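Local coordinates for protein CDP-glucose 4,6-dehydratase (PDB 1WVG) that catalyses the NAD+-dependent dehydration of CDP-D-glucose to CDP-4-dehydro-6-deoxy-D-glucose, a step in the synthesis of CDP-3,6-dideoxy-D-mannose for the lipopolysaccharide O-antigen, at residues Asn5-Lys10 and Ile83-Ala88; Arg11-Gly16 and Ile35-Ala40; Ser132-Asp137 and Asp155-Ser160. All blocks are in the same frame, centred on the assembly; numbering follows the deposited sequence.

Contact 1 of 3, residues Asn5-Lys10 and Ile83-Ala88. With APR (adenosine-5-diphosphoribose), chain C.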
loop_
_atom_site.group_PDB
_atom_site.type_symbol
_atom_site.label_atom_id
_atom_site.label_comp_id
_atom_site.label_asym_id
_atom_site.label_seq_id
_atom_site.Cartn_x
_atom_site.Cartn_y
_atom_site.Cartn_z
ATOM N N ASN A 5 8.416 41.975 -0.876
ATOM C CA ASN A 5 8.904 42.634 0.331
ATOM C C ASN A 5 9.601 41.684 1.268
ATOM O O ASN A 5 10.512 42.063 2.015
ATOM C CB ASN A 5 7.809 43.419 1.087
ATOM C CG ASN A 5 7.109 44.465 0.231
ATOM O OD1 ASN A 5 5.946 44.287 -0.187
ATOM N ND2 ASN A 5 7.812 45.574 -0.010
ATOM N N PHE A 6 9.162 40.435 1.229
ATOM C CA PHE A 6 9.813 39.482 2.068
ATOM C C PHE A 6 11.235 39.323 1.579
ATOM O O PHE A 6 12.159 39.171 2.356
ATOM C CB PHE A 6 9.079 38.134 1.948
ATOM C CG PHE A 6 9.929 37.026 2.497
ATOM C CD1 PHE A 6 9.886 36.681 3.848
ATOM C CD2 PHE A 6 10.780 36.297 1.670
ATOM C CE1 PHE A 6 10.681 35.660 4.371
ATOM C CE2 PHE A 6 11.565 35.257 2.163
ATOM C CZ PHE A 6 11.520 34.941 3.521
ATOM N N TRP A 7 11.387 39.363 0.252
ATOM C CA TRP A 7 12.658 39.160 -0.427
ATOM C C TRP A 7 13.757 40.205 -0.284
ATOM O O TRP A 7 14.966 39.927 -0.204
ATOM C CB TRP A 7 12.418 38.728 -1.879
ATOM C CG TRP A 7 11.740 37.396 -1.834
ATOM C CD1 TRP A 7 10.426 37.150 -2.003
ATOM C CD2 TRP A 7 12.357 36.147 -1.482
ATOM N NE1 TRP A 7 10.177 35.801 -1.831
ATOM C CE2 TRP A 7 11.351 35.164 -1.497
ATOM C CE3 TRP A 7 13.660 35.770 -1.166
ATOM C CZ2 TRP A 7 11.635 33.826 -1.213
ATOM C CZ3 TRP A 7 13.947 34.435 -0.867
ATOM C CH2 TRP A 7 12.934 33.474 -0.902
ATOM N N GLN A 8 13.311 41.434 -0.247
ATOM C CA GLN A 8 14.213 42.551 -0.120
ATOM C C GLN A 8 15.311 42.365 0.918
ATOM O O GLN A 8 15.055 42.150 2.095
ATOM C CB GLN A 8 13.334 43.752 0.280
ATOM C CG GLN A 8 12.844 44.541 -0.949
ATOM C CD GLN A 8 14.018 45.209 -1.648
ATOM O OE1 GLN A 8 13.960 45.518 -2.849
ATOM N NE2 GLN A 8 15.088 45.438 -0.889
ATOM N N GLY A 9 16.569 42.487 0.524
ATOM C CA GLY A 9 17.673 42.380 1.486
ATOM C C GLY A 9 18.035 40.969 1.964
ATOM O O GLY A 9 19.108 40.782 2.569
ATOM N N LYS A 10 17.158 39.976 1.706
ATOM C CA LYS A 10 17.461 38.619 2.122
ATOM C C LYS A 10 18.793 38.100 1.512
ATOM O O LYS A 10 19.030 38.307 0.310
ATOM C CB LYS A 10 16.263 37.771 1.698
ATOM C CG LYS A 10 14.976 38.075 2.474
ATOM C CD LYS A 10 15.099 37.546 3.910
ATOM C CE LYS A 10 13.969 37.855 4.896
ATOM N NZ LYS A 10 13.108 38.977 4.538
ATOM N N ILE A 83 18.607 31.992 3.746
ATOM C CA ILE A 83 17.835 31.152 2.844
ATOM C C ILE A 83 18.724 30.416 1.866
ATOM O O ILE A 83 19.755 30.934 1.463
ATOM C CB ILE A 83 16.830 31.997 2.092
ATOM C CG1 ILE A 83 15.854 32.626 3.088
ATOM C CG2 ILE A 83 16.115 31.134 1.054
ATOM C CD1 ILE A 83 14.733 33.435 2.400
ATOM N N VAL A 84 18.334 29.189 1.510
ATOM C CA VAL A 84 19.133 28.359 0.652
ATOM C C VAL A 84 18.312 27.565 -0.290
ATOM O O VAL A 84 17.385 26.913 0.156
ATOM C CB VAL A 84 19.892 27.312 1.463
ATOM C CG1 VAL A 84 20.473 26.277 0.517
ATOM C CG2 VAL A 84 21.028 27.937 2.251
ATOM N N PHE A 85 18.711 27.585 -1.551
ATOM C CA PHE A 85 18.052 26.792 -2.561
ATOM C C PHE A 85 19.093 25.835 -3.099
ATOM O O PHE A 85 20.073 26.270 -3.678
ATOM C CB PHE A 85 17.512 27.635 -3.719
ATOM C CG PHE A 85 16.330 28.488 -3.308
ATOM C CD1 PHE A 85 16.505 29.813 -2.904
ATOM C CD2 PHE A 85 15.031 27.971 -3.337
ATOM C CE1 PHE A 85 15.402 30.587 -2.543
ATOM C CE2 PHE A 85 13.921 28.728 -2.956
ATOM C CZ PHE A 85 14.113 30.055 -2.570
ATOM N N HIS A 86 18.925 24.545 -2.884
ATOM C CA HIS A 86 19.898 23.601 -3.385
ATOM C C HIS A 86 19.454 23.016 -4.715
ATOM O O HIS A 86 18.611 22.136 -4.708
ATOM C CB HIS A 86 20.032 22.436 -2.384
ATOM C CG HIS A 86 20.951 21.344 -2.843
ATOM N ND1 HIS A 86 22.227 21.622 -3.344
ATOM C CD2 HIS A 86 20.768 19.988 -2.882
ATOM C CE1 HIS A 86 22.792 20.450 -3.645
ATOM N NE2 HIS A 86 21.936 19.452 -3.389
ATOM N N MET A 87 20.012 23.503 -5.849
ATOM C CA MET A 87 19.661 23.054 -7.203
ATOM C C MET A 87 20.796 22.491 -8.050
ATOM O O MET A 87 20.572 22.153 -9.208
ATOM C CB MET A 87 19.059 24.181 -8.034
ATOM C CG MET A 87 17.782 24.715 -7.417
ATOM S SD MET A 87 16.837 25.786 -8.544
ATOM C CE MET A 87 17.489 27.392 -8.031
ATOM N N ALA A 88 22.008 22.409 -7.515
ATOM C CA ALA A 88 23.090 21.897 -8.330
ATOM C C ALA A 88 22.908 20.413 -8.552
ATOM O O ALA A 88 22.663 19.694 -7.587
ATOM C CB ALA A 88 24.430 22.150 -7.656
HETATM N N1 APR C . 28.949 21.178 -8.455
HETATM C C2 APR C . 28.268 22.346 -8.536
HETATM N N3 APR C . 27.321 22.679 -9.360
HETATM C C4 APR C . 27.006 21.667 -10.195
HETATM C C5 APR C . 27.564 20.429 -10.237
HETATM C C6 APR C . 28.622 20.173 -9.312
HETATM N N6 APR C . 29.291 19.019 -9.148
HETATM N N7 APR C . 26.961 19.652 -11.217
HETATM C C8 APR C . 26.056 20.451 -11.761
HETATM N N9 APR C . 26.043 21.680 -11.176
HETATM C "C1'" APR C . 25.222 22.837 -11.485
HETATM C "C2'" APR C . 25.484 23.331 -12.881
HETATM O "O2'" APR C . 26.728 24.046 -12.925
HETATM C "C3'" APR C . 24.259 24.233 -13.049
HETATM O "O3'" APR C . 24.304 25.513 -12.400
HETATM O "O4'" APR C . 23.888 22.443 -11.527
HETATM C "C4'" APR C . 23.180 23.320 -12.405
HETATM C "C5'" APR C . 22.475 22.406 -13.363
HETATM O "O5'" APR C . 21.649 23.233 -14.219
HETATM P PA APR C . 21.015 22.666 -15.608
HETATM O O1A APR C . 21.866 21.576 -16.243
HETATM O O2A APR C . 20.516 23.877 -16.429
HETATM O O3A APR C . 19.743 21.913 -15.065
HETATM P PB APR C . 18.348 22.575 -14.553
HETATM O O1B APR C . 17.315 22.233 -15.600
HETATM O O2B APR C . 18.525 24.017 -14.112
HETATM O O5D APR C . 18.162 21.765 -13.194
HETATM C C5D APR C . 18.193 22.503 -11.962
HETATM O O4D APR C . 16.352 21.217 -10.907
HETATM O O1D APR C . 15.191 19.607 -12.147
HETATM C C1D APR C . 16.202 19.843 -11.125
HETATM O O2D APR C . 17.841 18.028 -11.279
HETATM C C2D APR C . 17.540 19.385 -11.655
HETATM O O3D APR C . 18.641 19.668 -9.560
HETATM C C3D APR C . 18.509 20.241 -10.859
HETATM C C4D APR C . 17.776 21.562 -10.855
#
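Ile83, the first residue of strand 83-86 in the parallel Rossmann sheet, reaches across to the aromatic pair Phe6 and Trp7 at the end of helix 4-7. Followed outward, its CB points at the 5-10 segment and splits into two branches. CG1 lies anti to the carbonyl carbon (chi1 -62°) and the chain runs on extended, chi2 -176°, which delivers the terminal methyl CD1 into the aromatic corner. There CD1 sits 3.5 Å from Trp7 CZ3 and 3.7 Å from Phe6 CE2, the latter at the edge of the phenyl ring.

Two residues further along, Phe85 turns a ring edge to the indole: its CZ is 4.0 Å from Trp7 CH2. Phe6 in turn lays CD2 over the centre of one indole face. Leu29 of helix 20-31, Ala246 of helix 236-251 and Val12 of strand 11-15 also pack on Trp7, whose NE1 is hydrogen-bonded to Gln247 OE1. Past the strand's end, Met87 O takes a weak hydrogen bond from ADP-ribose O3D.

No hydrogen bond crosses between the two segments, so shape and burial, not directed bonds, set how helix 4-7 sits on the strand.

Contact 2 of 3, residues Arg11-Gly16 and Ile35-Ala40. With APR (adenosine-5-diphosphoribose), chain C.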
loop_
_atom_site.group_PDB
_atom_site.type_symbol
_atom_site.label_atom_id
_atom_site.label_comp_id
_atom_site.label_asym_id
_atom_site.label_seq_id
_atom_site.Cartn_x
_atom_site.Cartn_y
_atom_site.Cartn_z
ATOM N N ARG A 11 19.671 37.461 2.325
ATOM C CA ARG A 11 20.935 36.844 1.860
ATOM C C ARG A 11 20.554 35.426 1.424
ATOM O O ARG A 11 20.225 34.585 2.259
ATOM C CB ARG A 11 22.018 36.739 2.924
ATOM C CG ARG A 11 22.579 38.085 3.407
ATOM C CD ARG A 11 23.819 38.017 4.330
ATOM N NE ARG A 11 23.642 37.207 5.546
ATOM C CZ ARG A 11 22.665 37.316 6.470
ATOM N NH1 ARG A 11 21.681 38.217 6.392
ATOM N NH2 ARG A 11 22.668 36.458 7.501
ATOM N N VAL A 12 20.527 35.172 0.119
ATOM C CA VAL A 12 20.099 33.888 -0.415
ATOM C C VAL A 12 21.214 33.194 -1.123
ATOM O O VAL A 12 21.774 33.764 -2.044
ATOM C CB VAL A 12 18.966 34.077 -1.439
ATOM C CG1 VAL A 12 18.379 32.743 -1.909
ATOM C CG2 VAL A 12 17.876 35.003 -0.924
ATOM N N PHE A 13 21.509 31.986 -0.677
ATOM C CA PHE A 13 22.539 31.177 -1.272
ATOM C C PHE A 13 21.867 30.124 -2.163
ATOM O O PHE A 13 20.986 29.371 -1.723
ATOM C CB PHE A 13 23.368 30.542 -0.138
ATOM C CG PHE A 13 24.618 29.842 -0.565
ATOM C CD1 PHE A 13 25.857 30.468 -0.455
ATOM C CD2 PHE A 13 24.596 28.519 -1.010
ATOM C CE1 PHE A 13 27.017 29.796 -0.841
ATOM C CE2 PHE A 13 25.750 27.832 -1.392
ATOM C CZ PHE A 13 26.980 28.478 -1.304
ATOM N N VAL A 14 22.280 30.087 -3.429
ATOM C CA VAL A 14 21.720 29.175 -4.406
ATOM C C VAL A 14 22.794 28.311 -5.061
ATOM O O VAL A 14 23.723 28.798 -5.731
ATOM C CB VAL A 14 20.971 29.977 -5.485
ATOM C CG1 VAL A 14 20.389 29.067 -6.576
ATOM C CG2 VAL A 14 19.896 30.876 -4.904
ATOM N N THR A 15 22.677 27.001 -4.878
ATOM C CA THR A 15 23.635 26.126 -5.514
ATOM C C THR A 15 23.091 25.875 -6.911
ATOM O O THR A 15 21.877 25.939 -7.076
ATOM C CB THR A 15 23.901 24.807 -4.741
ATOM O OG1 THR A 15 22.832 23.875 -4.880
ATOM C CG2 THR A 15 24.265 25.055 -3.272
ATOM N N GLY A 16 23.949 25.631 -7.913
ATOM C CA GLY A 16 23.460 25.408 -9.276
ATOM C C GLY A 16 22.743 26.613 -9.898
ATOM O O GLY A 16 21.771 26.485 -10.681
ATOM N N ILE A 35 19.637 39.355 -1.930
ATOM C CA ILE A 35 21.080 39.268 -2.106
ATOM C C ILE A 35 21.491 37.811 -2.306
ATOM O O ILE A 35 21.606 37.028 -1.358
ATOM C CB ILE A 35 21.883 39.918 -0.997
ATOM C CG1 ILE A 35 21.477 41.380 -0.775
ATOM C CG2 ILE A 35 23.352 39.840 -1.368
ATOM C CD1 ILE A 35 22.052 41.884 0.541
ATOM N N VAL A 36 21.710 37.459 -3.571
ATOM C CA VAL A 36 22.040 36.106 -3.981
ATOM C C VAL A 36 23.496 35.819 -4.266
ATOM O O VAL A 36 24.168 36.606 -4.937
ATOM C CB VAL A 36 21.257 35.787 -5.242
ATOM C CG1 VAL A 36 21.367 34.303 -5.634
ATOM C CG2 VAL A 36 19.810 36.238 -5.076
ATOM N N LYS A 37 23.940 34.661 -3.756
ATOM C CA LYS A 37 25.289 34.142 -3.940
ATOM C C LYS A 37 25.092 32.765 -4.553
ATOM O O LYS A 37 24.378 31.955 -4.003
ATOM C CB LYS A 37 26.129 34.136 -2.674
ATOM C CG LYS A 37 27.459 33.397 -2.817
ATOM C CD LYS A 37 28.434 33.627 -1.648
ATOM C CE LYS A 37 29.762 32.887 -1.845
ATOM N NZ LYS A 37 30.719 32.947 -0.725
ATOM N N GLY A 38 25.650 32.514 -5.721
ATOM C CA GLY A 38 25.474 31.237 -6.369
ATOM C C GLY A 38 26.723 30.397 -6.201
ATOM O O GLY A 38 27.813 30.912 -5.976
ATOM N N TYR A 39 26.576 29.093 -6.330
ATOM C CA TYR A 39 27.703 28.188 -6.220
ATOM C C TYR A 39 27.374 27.045 -7.131
ATOM O O TYR A 39 26.405 26.332 -6.896
ATOM C CB TYR A 39 27.936 27.710 -4.761
ATOM C CG TYR A 39 29.073 26.709 -4.525
ATOM C CD1 TYR A 39 30.169 27.033 -3.718
ATOM C CD2 TYR A 39 29.036 25.406 -5.031
ATOM C CE1 TYR A 39 31.197 26.117 -3.461
ATOM C CE2 TYR A 39 30.036 24.464 -4.753
ATOM C CZ TYR A 39 31.143 24.826 -3.984
ATOM O OH TYR A 39 32.147 23.911 -3.714
ATOM N N ALA A 40 28.157 26.938 -8.200
ATOM C CA ALA A 40 27.968 25.920 -9.213
ATOM C C ALA A 40 29.216 25.796 -10.080
ATOM O O ALA A 40 30.257 26.401 -9.846
ATOM C CB ALA A 40 26.817 26.385 -10.109
HETATM N N1 APR C . 28.949 21.178 -8.455
HETATM C C2 APR C . 28.268 22.346 -8.536
HETATM N N3 APR C . 27.321 22.679 -9.360
HETATM C C4 APR C . 27.006 21.667 -10.195
HETATM C C5 APR C . 27.564 20.429 -10.237
HETATM C C6 APR C . 28.622 20.173 -9.312
HETATM N N6 APR C . 29.291 19.019 -9.148
HETATM N N7 APR C . 26.961 19.652 -11.217
HETATM C C8 APR C . 26.056 20.451 -11.761
HETATM N N9 APR C . 26.043 21.680 -11.176
HETATM C "C1'" APR C . 25.222 22.837 -11.485
HETATM C "C2'" APR C . 25.484 23.331 -12.881
HETATM O "O2'" APR C . 26.728 24.046 -12.925
HETATM C "C3'" APR C . 24.259 24.233 -13.049
HETATM O "O3'" APR C . 24.304 25.513 -12.400
HETATM O "O4'" APR C . 23.888 22.443 -11.527
HETATM C "C4'" APR C . 23.180 23.320 -12.405
HETATM C "C5'" APR C . 22.475 22.406 -13.363
HETATM O "O5'" APR C . 21.649 23.233 -14.219
HETATM P PA APR C . 21.015 22.666 -15.608
HETATM O O1A APR C . 21.866 21.576 -16.243
HETATM O O2A APR C . 20.516 23.877 -16.429
HETATM O O3A APR C . 19.743 21.913 -15.065
HETATM P PB APR C . 18.348 22.575 -14.553
HETATM O O1B APR C . 17.315 22.233 -15.600
HETATM O O2B APR C . 18.525 24.017 -14.112
HETATM O O5D APR C . 18.162 21.765 -13.194
HETATM C C5D APR C . 18.193 22.503 -11.962
HETATM O O4D APR C . 16.352 21.217 -10.907
HETATM O O1D APR C . 15.191 19.607 -12.147
HETATM C C1D APR C . 16.202 19.843 -11.125
HETATM O O2D APR C . 17.841 18.028 -11.279
HETATM C C2D APR C . 17.540 19.385 -11.655
HETATM O O3D APR C . 18.641 19.668 -9.560
HETATM C C3D APR C . 18.509 20.241 -10.859
HETATM C C4D APR C . 17.776 21.562 -10.855
#
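Phe13 turns one face of its ring to the carbonyl O of Lys37, its bridge partner on the neighbouring strand, while Tyr39 CB approaches the same ring obliquely, 3.7 Å from Phe13 CZ. With CG anti to the backbone N (chi1 -171°), the phenyl points the same way as the side chains of Lys37 and Tyr39 and runs beside both. The lysine stem runs alongside the phenyl, Lys37 CG lying 4.1 Å from Phe13 CD1, and stays extended until NZ forms a salt bridge with Glu78. The tyrosine ring meets His62 with the two planes nearly parallel, and its OH bonds to the carbonyl O of Asp65.

On the other side of the sheet the valines touch: Val14 CG2 lies 3.8 Å from Val36 CG1, and Leu29 of helix 20-31 packs on Val12 and Val36.

Five backbone bonds zip the strands together in parallel, their axes 23° apart. Val14 N to Lys37 O is 2.9 Å and nearly straight, 172° at the hydrogen. Gly16 N to Tyr39 O, at 2.7 Å, closes the ladder, beyond which the chain turns at a positive phi.

At this end of the strands the ADP-ribose lies against the backbone: Gly16 C is 3.1 Å from its O3', and Ala40 CA 3.3 Å from its adenine N3. Gly16 has no side chain to collide with the ribose. Strand 11-15, helix 20-31 and strand 35-40 form the opening beta-alpha-beta unit of a Rossmann fold, with the adenosine at the C-terminal ends of its strands.

Contact 3 of 3, residues Ser132-Asp137 and Asp155-Ser160. With CXY (cytidine-5'-diphospho-beta-D-xylose), chain D; APR (adenosine-5-diphosphoribose), chain C.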
loop_
_atom_site.group_PDB
_atom_site.type_symbol
_atom_site.label_atom_id
_atom_site.label_comp_id
_atom_site.label_asym_id
_atom_site.label_seq_id
_atom_site.Cartn_x
_atom_site.Cartn_y
_atom_site.Cartn_z
ATOM N N SER A 132 13.317 16.060 -7.802
ATOM C CA SER A 132 12.834 15.856 -9.162
ATOM C C SER A 132 11.532 15.077 -9.161
ATOM O O SER A 132 11.232 14.299 -8.228
ATOM C CB SER A 132 13.864 14.941 -9.812
ATOM O OG SER A 132 13.457 14.478 -11.089
ATOM N N ASP A 133 10.800 15.220 -10.247
ATOM C CA ASP A 133 9.575 14.444 -10.421
ATOM C C ASP A 133 9.950 12.953 -10.601
ATOM O O ASP A 133 9.136 12.052 -10.420
ATOM C CB ASP A 133 8.672 14.989 -11.558
ATOM C CG ASP A 133 9.258 15.088 -12.963
ATOM O OD1 ASP A 133 8.648 15.597 -13.905
ATOM O OD2 ASP A 133 10.435 14.529 -13.114
ATOM N N LYS A 134 11.219 12.664 -10.910
ATOM C CA LYS A 134 11.675 11.297 -11.089
ATOM C C LYS A 134 12.044 10.567 -9.818
ATOM O O LYS A 134 12.494 9.427 -9.869
ATOM C CB LYS A 134 12.846 11.260 -12.053
ATOM C CG LYS A 134 12.401 11.934 -13.328
ATOM C CD LYS A 134 12.986 11.340 -14.582
ATOM C CE LYS A 134 13.033 12.377 -15.701
ATOM N NZ LYS A 134 11.773 13.127 -15.835
ATOM N N CYS A 135 11.875 11.199 -8.676
ATOM C CA CYS A 135 12.225 10.529 -7.411
ATOM C C CYS A 135 11.340 9.332 -7.051
ATOM O O CYS A 135 11.743 8.387 -6.323
ATOM C CB CYS A 135 12.296 11.524 -6.217
ATOM S SG CYS A 135 10.676 12.231 -5.764
ATOM N N TYR A 136 10.087 9.387 -7.540
ATOM C CA TYR A 136 9.126 8.341 -7.206
ATOM C C TYR A 136 9.348 7.051 -7.956
ATOM O O TYR A 136 9.640 7.031 -9.143
ATOM C CB TYR A 136 7.678 8.801 -7.520
ATOM C CG TYR A 136 7.181 10.007 -6.723
ATOM C CD1 TYR A 136 7.047 11.260 -7.334
ATOM C CD2 TYR A 136 6.817 9.898 -5.379
ATOM C CE1 TYR A 136 6.594 12.376 -6.622
ATOM C CE2 TYR A 136 6.360 11.003 -4.654
ATOM C CZ TYR A 136 6.234 12.250 -5.275
ATOM O OH TYR A 136 5.799 13.348 -4.567
ATOM N N ASP A 137 9.128 5.954 -7.267
ATOM C CA ASP A 137 9.205 4.679 -7.942
ATOM C C ASP A 137 8.150 4.767 -9.052
ATOM O O ASP A 137 6.994 5.046 -8.736
ATOM C CB ASP A 137 8.770 3.644 -6.874
ATOM C CG ASP A 137 8.741 2.279 -7.453
ATOM O OD1 ASP A 137 9.473 1.954 -8.355
ATOM O OD2 ASP A 137 7.805 1.527 -6.963
ATOM N N ASP A 155 16.681 4.602 -13.844
ATOM C CA ASP A 155 18.020 5.018 -14.278
ATOM C C ASP A 155 18.807 5.724 -13.157
ATOM O O ASP A 155 18.250 6.129 -12.135
ATOM C CB ASP A 155 17.844 5.958 -15.470
ATOM C CG ASP A 155 16.982 7.100 -15.046
ATOM O OD1 ASP A 155 15.780 7.016 -14.940
ATOM O OD2 ASP A 155 17.685 8.152 -14.742
ATOM N N PRO A 156 20.122 5.904 -13.310
ATOM C CA PRO A 156 20.936 6.555 -12.260
ATOM C C PRO A 156 20.506 7.970 -11.845
ATOM O O PRO A 156 20.622 8.405 -10.695
ATOM C CB PRO A 156 22.365 6.556 -12.803
ATOM C CG PRO A 156 22.411 5.439 -13.856
ATOM C CD PRO A 156 20.978 5.167 -14.289
ATOM N N TYR A 157 20.011 8.719 -12.803
ATOM C CA TYR A 157 19.539 10.064 -12.484
ATOM C C TYR A 157 18.275 9.999 -11.596
ATOM O O TYR A 157 18.244 10.526 -10.483
ATOM C CB TYR A 157 19.244 10.870 -13.750
ATOM C CG TYR A 157 18.503 12.098 -13.325
ATOM C CD1 TYR A 157 19.166 13.091 -12.606
ATOM C CD2 TYR A 157 17.151 12.272 -13.628
ATOM C CE1 TYR A 157 18.496 14.254 -12.230
ATOM C CE2 TYR A 157 16.455 13.414 -13.230
ATOM C CZ TYR A 157 17.138 14.406 -12.515
ATOM O OH TYR A 157 16.492 15.554 -12.116
ATOM N N SER A 158 17.234 9.310 -12.086
ATOM C CA SER A 158 15.999 9.164 -11.329
ATOM C C SER A 158 16.276 8.690 -9.936
ATOM O O SER A 158 15.837 9.289 -8.959
ATOM C CB SER A 158 15.152 8.091 -11.946
ATOM O OG SER A 158 14.795 8.596 -13.207
ATOM N N ASN A 159 16.988 7.566 -9.888
ATOM C CA ASN A 159 17.365 6.910 -8.647
ATOM C C ASN A 159 18.211 7.793 -7.716
ATOM O O ASN A 159 18.071 7.730 -6.495
ATOM C CB ASN A 159 18.038 5.558 -8.969
ATOM C CG ASN A 159 18.211 4.707 -7.737
ATOM O OD1 ASN A 159 19.213 4.810 -7.036
ATOM N ND2 ASN A 159 17.212 3.875 -7.444
ATOM N N SER A 160 19.079 8.652 -8.284
ATOM C CA SER A 160 19.894 9.532 -7.450
ATOM C C SER A 160 19.022 10.559 -6.691
ATOM O O SER A 160 19.354 11.012 -5.595
ATOM C CB SER A 160 21.028 10.156 -8.265
ATOM O OG SER A 160 20.470 11.070 -9.201
HETATM O O1B CXY D . 11.720 13.842 -18.554
HETATM P PB CXY D . 13.183 14.154 -18.798
HETATM O O2B CXY D . 14.018 12.951 -19.150
HETATM O "O1'" CXY D . 13.810 14.900 -17.473
HETATM O O3A CXY D . 12.976 15.190 -19.925
HETATM P PA CXY D . 13.305 15.139 -21.537
HETATM O O1A CXY D . 12.942 16.491 -22.041
HETATM O O2A CXY D . 14.712 14.754 -21.780
HETATM O O5D CXY D . 12.337 13.971 -22.021
HETATM C C5D CXY D . 10.937 14.260 -22.128
HETATM C C4D CXY D . 10.284 13.171 -22.945
HETATM O O4D CXY D . 10.420 13.529 -24.343
HETATM C C3D CXY D . 10.810 11.745 -22.780
HETATM O O3D CXY D . 9.803 10.677 -22.898
HETATM C C2D CXY D . 11.807 11.741 -23.953
HETATM O O2D CXY D . 12.068 10.386 -24.327
HETATM C C1D CXY D . 10.987 12.443 -25.012
HETATM N N1 CXY D . 11.783 12.963 -26.128
HETATM C C6 CXY D . 12.765 13.914 -25.902
HETATM C C5 CXY D . 13.489 14.425 -26.866
HETATM C C4 CXY D . 13.319 14.012 -28.216
HETATM N N3 CXY D . 12.302 13.059 -28.390
HETATM C C2 CXY D . 11.515 12.495 -27.400
HETATM N N4 CXY D . 13.969 14.408 -29.178
HETATM O O2 CXY D . 10.651 11.640 -27.624
HETATM C "C1'" CXY D . 13.606 16.302 -17.465
HETATM C "C2'" CXY D . 14.871 16.905 -16.906
HETATM C "C3'" CXY D . 15.026 16.357 -15.501
HETATM C "C4'" CXY D . 13.815 16.736 -14.648
HETATM C "C5'" CXY D . 12.541 16.235 -15.314
HETATM O "O2'" CXY D . 16.032 16.525 -17.676
HETATM O "O3'" CXY D . 16.178 16.956 -14.880
HETATM O "O4'" CXY D . 13.953 16.198 -13.335
HETATM O "O5'" CXY D . 12.454 16.705 -16.662
HETATM N N1 APR C . 28.949 21.178 -8.455
HETATM C C2 APR C . 28.268 22.346 -8.536
HETATM N N3 APR C . 27.321 22.679 -9.360
HETATM C C4 APR C . 27.006 21.667 -10.195
HETATM C C5 APR C . 27.564 20.429 -10.237
HETATM C C6 APR C . 28.622 20.173 -9.312
HETATM N N6 APR C . 29.291 19.019 -9.148
HETATM N N7 APR C . 26.961 19.652 -11.217
HETATM C C8 APR C . 26.056 20.451 -11.761
HETATM N N9 APR C . 26.043 21.680 -11.176
HETATM C "C1'" APR C . 25.222 22.837 -11.485
HETATM C "C2'" APR C . 25.484 23.331 -12.881
HETATM O "O2'" APR C . 26.728 24.046 -12.925
HETATM C "C3'" APR C . 24.259 24.233 -13.049
HETATM O "O3'" APR C . 24.304 25.513 -12.400
HETATM O "O4'" APR C . 23.888 22.443 -11.527
HETATM C "C4'" APR C . 23.180 23.320 -12.405
HETATM C "C5'" APR C . 22.475 22.406 -13.363
HETATM O "O5'" APR C . 21.649 23.233 -14.219
HETATM P PA APR C . 21.015 22.666 -15.608
HETATM O O1A APR C . 21.866 21.576 -16.243
HETATM O O2A APR C . 20.516 23.877 -16.429
HETATM O O3A APR C . 19.743 21.913 -15.065
HETATM P PB APR C . 18.348 22.575 -14.553
HETATM O O1B APR C . 17.315 22.233 -15.600
HETATM O O2B APR C . 18.525 24.017 -14.112
HETATM O O5D APR C . 18.162 21.765 -13.194
HETATM C C5D APR C . 18.193 22.503 -11.962
HETATM O O4D APR C . 16.352 21.217 -10.907
HETATM O O1D APR C . 15.191 19.607 -12.147
HETATM C C1D APR C . 16.202 19.843 -11.125
HETATM O O2D APR C . 17.841 18.028 -11.279
HETATM C C2D APR C . 17.540 19.385 -11.655
HETATM O O3D APR C . 18.641 19.668 -9.560
HETATM C C3D APR C . 18.509 20.241 -10.859
HETATM C C4D APR C . 17.776 21.562 -10.855
#
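Ser132 and Tyr157 converge on O4' of the CDP-xylose sugar, in the layout of the short-chain dehydrogenase/reductase active site, where tyrosine and lysine belong to a YxxxK motif, here Tyr157 and Lys161. Tyr157 swings its CG anti to the backbone N (chi1 168°), sending the phenol from the start of helix 156-175 to between both ligands. Its OH is 2.9 Å from CXY O4' and 2.9 Å from O2D of the ADP-ribose, hydrogen-bonded to each, while Ser132 OG donates to the same O4'. Ser132 OG also accepts from Lys134 N at 2.9 Å, an ST turn that helps to hold the hydroxyl where it meets the sugar.

Lys134 leaves its backbone toward the helix with CB 3.5 Å from Ser158 OG; a bend at chi2 (-145°) then turns the chain past the edge of the Tyr157 ring to the phosphate. There NZ bonds to CXY O1B at 2.8 Å and, more weakly, to O1', with Asp133 OD2 as a weak salt-bridge partner.

Asp155 N-caps the helix, Ser158 N donating to its OD2 at 2.9 Å and 173°. Ser158 OG, anti to the carbonyl carbon, donates to Asp155 OD1 at 2.5 Å on the syn side.

Overall arrangement
Contacts 1 and 2 are neighbours, their centres 8 Å apart, sharing one parallel sheet: strand 11-15 pairs with 35-40 on one flank and with 83-86 on the other. Along the chain, both segments of contact 2 fall between those of contact 1, and Thr15 OG1 bonds to His86 ND1 across the shared border. Contact 3 comes later, after strand 126-130 of the same sheet. Its centre is 26 Å from contact 1 and 24 Å from contact 2, and it touches neither. ADP-ribose spans the gap: contact 2 meets the adenosine, contact 1 both riboses and the adenine, and contact 3 the distal ribose, joining the cofactor-binding half to the sugar-nucleotide site.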